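Local coordinates for P450 epoxidase (Sorangium cellulosum, PDB 1Q5D), which belongs to the cytochrome P450 family of haem-containing proteins and carries its haem beside a ligand pocket, at residues 40-45 and 49-54. Numbering follows the deposited sequence.
Sequences PIFYWD and SWVLTR
F42 and V51 form a hydrogen-bonded pair in the antiparallel β-hairpin of strands 41-44 and 49-52, at one margin of the mixed sheet. F42 N donates to V51 O (3.1 Å) in the carbonyl plane, and V51 N returns a shorter bond to F42 O (2.7 Å), bent to 139° at the hydrogen. W44 N to S49 O (2.8 Å) is straighter. On the face with W44, chi1 of 67° sets CG of F42 between its backbone N and carbonyl carbon, which lays the ring alongside V51; V51 CB then sits over the ring face in a CH-π contact, 3.7 Å from its centroid. The other face carries a T-shaped pair: the Y43 edge points into the face of the W50 indole, planes at 87°, with Y43 CD1 3.6 Å from W50 CE2. W50 NE1 is hydrogen-bonded to E324 OE1, which would help fix the indole's rotation. Beyond the strands, T53 N reaches P40 O from above the carbonyl plane, and the R54 guanidinium lays one face over P40 N (3.6 Å to CZ), its NE bonded to R36 O. Strand 49-52 also pairs in parallel with 325-329, which leaves 41-44 as one of the two edge strands of this sheet, consistent with the N-terminal hairpin of the cytochrome P450 β-sheet.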
loop_
_atom_site.group_PDB
_atom_site.type_symbol
_atom_site.label_atom_id
_atom_site.label_comp_id
_atom_site.label_asym_id
_atom_site.label_seq_id
_atom_site.Cartn_x
_atom_site.Cartn_y
_atom_site.Cartn_z
ATOM N N PRO A 40 -11.227 -23.133 -2.405
ATOM C CA PRO A 40 -11.270 -21.945 -1.543
ATOM C C PRO A 40 -9.966 -21.749 -0.772
ATOM O O PRO A 40 -9.722 -20.648 -0.268
ATOM C CB PRO A 40 -12.364 -22.292 -0.545
ATOM C CG PRO A 40 -12.220 -23.803 -0.391
ATOM C CD PRO A 40 -11.938 -24.275 -1.796
ATOM N N ILE A 41 -9.156 -22.801 -0.674
ATOM C CA ILE A 41 -7.929 -22.752 0.122
ATOM C C ILE A 41 -6.899 -23.768 -0.377
ATOM O O ILE A 41 -7.242 -24.875 -0.807
ATOM C CB ILE A 41 -8.235 -22.981 1.624
ATOM C CG1 ILE A 41 -7.037 -22.587 2.505
ATOM C CG2 ILE A 41 -8.657 -24.440 1.878
ATOM C CD1 ILE A 41 -7.331 -22.599 3.988
ATOM N N PHE A 42 -5.631 -23.383 -0.336
ATOM C CA PHE A 42 -4.562 -24.310 -0.649
ATOM C C PHE A 42 -3.320 -23.935 0.129
ATOM O O PHE A 42 -3.194 -22.790 0.597
ATOM C CB PHE A 42 -4.291 -24.339 -2.151
ATOM C CG PHE A 42 -3.714 -23.060 -2.707
ATOM C CD1 PHE A 42 -2.336 -22.840 -2.700
ATOM C CD2 PHE A 42 -4.542 -22.100 -3.278
ATOM C CE1 PHE A 42 -1.801 -21.681 -3.232
ATOM C CE2 PHE A 42 -4.008 -20.933 -3.815
ATOM C CZ PHE A 42 -2.624 -20.726 -3.787
ATOM N N TYR A 43 -2.412 -24.900 0.291
ATOM C CA TYR A 43 -1.149 -24.614 0.953
ATOM C C TYR A 43 -0.096 -24.231 -0.083
ATOM O O TYR A 43 0.115 -24.937 -1.080
ATOM C CB TYR A 43 -0.659 -25.801 1.793
ATOM C CG TYR A 43 0.410 -25.406 2.778
ATOM C CD1 TYR A 43 0.073 -24.938 4.035
ATOM C CD2 TYR A 43 1.762 -25.479 2.441
ATOM C CE1 TYR A 43 1.042 -24.560 4.940
ATOM C CE2 TYR A 43 2.745 -25.102 3.342
ATOM C CZ TYR A 43 2.375 -24.646 4.593
ATOM O OH TYR A 43 3.325 -24.262 5.508
ATOM N N TRP A 44 0.558 -23.102 0.159
ATOM C CA TRP A 44 1.560 -22.571 -0.750
ATOM C C TRP A 44 2.923 -22.991 -0.228
ATOM O O TRP A 44 3.393 -22.457 0.765
ATOM C CB TRP A 44 1.480 -21.039 -0.787
ATOM C CG TRP A 44 2.500 -20.379 -1.682
ATOM C CD1 TRP A 44 3.193 -20.948 -2.724
ATOM C CD2 TRP A 44 2.930 -19.019 -1.619
ATOM N NE1 TRP A 44 4.035 -20.022 -3.300
ATOM C CE2 TRP A 44 3.884 -18.826 -2.644
ATOM C CE3 TRP A 44 2.593 -17.928 -0.803
ATOM C CZ2 TRP A 44 4.512 -17.603 -2.859
ATOM C CZ3 TRP A 44 3.222 -16.723 -1.012
ATOM C CH2 TRP A 44 4.159 -16.561 -2.047
ATOM N N ASP A 45 3.543 -23.959 -0.899
ATOM C CA ASP A 45 4.798 -24.531 -0.434
ATOM C C ASP A 45 5.879 -23.487 -0.135
ATOM O O ASP A 45 6.354 -23.390 0.995
ATOM C CB ASP A 45 5.306 -25.621 -1.411
ATOM C CG ASP A 45 5.507 -25.103 -2.842
ATOM O OD1 ASP A 45 6.111 -25.845 -3.657
ATOM O OD2 ASP A 45 5.122 -23.979 -3.260
ATOM N N SER A 49 2.534 -21.160 3.782
ATOM C CA SER A 49 1.299 -20.685 4.391
ATOM C C SER A 49 0.094 -21.103 3.573
ATOM O O SER A 49 0.218 -21.435 2.402
ATOM C CB SER A 49 1.324 -19.160 4.524
ATOM O OG SER A 49 1.184 -18.561 3.258
ATOM N N TRP A 50 -1.070 -21.098 4.208
ATOM C CA TRP A 50 -2.323 -21.322 3.504
ATOM C C TRP A 50 -2.707 -20.080 2.703
ATOM O O TRP A 50 -2.317 -18.974 3.071
ATOM C CB TRP A 50 -3.409 -21.628 4.521
ATOM C CG TRP A 50 -3.176 -22.910 5.251
ATOM C CD1 TRP A 50 -2.645 -23.067 6.508
ATOM C CD2 TRP A 50 -3.464 -24.223 4.769
ATOM N NE1 TRP A 50 -2.600 -24.401 6.835
ATOM C CE2 TRP A 50 -3.090 -25.132 5.780
ATOM C CE3 TRP A 50 -4.023 -24.727 3.585
ATOM C CZ2 TRP A 50 -3.259 -26.514 5.647
ATOM C CZ3 TRP A 50 -4.168 -26.110 3.448
ATOM C CH2 TRP A 50 -3.794 -26.978 4.478
ATOM N N VAL A 51 -3.492 -20.268 1.639
ATOM C CA VAL A 51 -3.909 -19.178 0.747
ATOM C C VAL A 51 -5.419 -19.254 0.541
ATOM O O VAL A 51 -5.943 -20.287 0.090
ATOM C CB VAL A 51 -3.215 -19.269 -0.623
ATOM C CG1 VAL A 51 -3.749 -18.215 -1.592
ATOM C CG2 VAL A 51 -1.693 -19.110 -0.477
ATOM N N LEU A 52 -6.123 -18.174 0.871
ATOM C CA LEU A 52 -7.570 -18.111 0.653
ATOM C C LEU A 52 -7.891 -17.338 -0.620
ATOM O O LEU A 52 -7.432 -16.195 -0.801
ATOM C CB LEU A 52 -8.267 -17.493 1.867
ATOM C CG LEU A 52 -8.245 -18.362 3.125
ATOM C CD1 LEU A 52 -8.543 -17.538 4.363
ATOM C CD2 LEU A 52 -9.246 -19.508 2.983
ATOM N N THR A 53 -8.700 -17.950 -1.488
ATOM C CA THR A 53 -8.945 -17.431 -2.827
ATOM C C THR A 53 -10.280 -16.718 -3.059
ATOM O O THR A 53 -10.439 -16.080 -4.084
ATOM C CB THR A 53 -8.873 -18.565 -3.850
ATOM O OG1 THR A 53 -9.807 -19.595 -3.474
ATOM C CG2 THR A 53 -7.504 -19.257 -3.818
ATOM N N ARG A 54 -11.245 -16.859 -2.155
ATOM C CA ARG A 54 -12.587 -16.354 -2.443
ATOM C C ARG A 54 -13.017 -15.183 -1.549
ATOM O O ARG A 54 -12.667 -15.119 -0.376
ATOM C CB ARG A 54 -13.607 -17.496 -2.380
ATOM C CG ARG A 54 -13.369 -18.552 -3.463
ATOM C CD ARG A 54 -14.116 -19.879 -3.250
ATOM N NE ARG A 54 -13.694 -20.872 -4.236
ATOM C CZ ARG A 54 -14.138 -22.123 -4.277
ATOM N NH1 ARG A 54 -15.019 -22.548 -3.372
ATOM N NH2 ARG A 54 -13.689 -22.948 -5.217
HETATM O O HOH W 1 -11.420 -18.791 0.098
#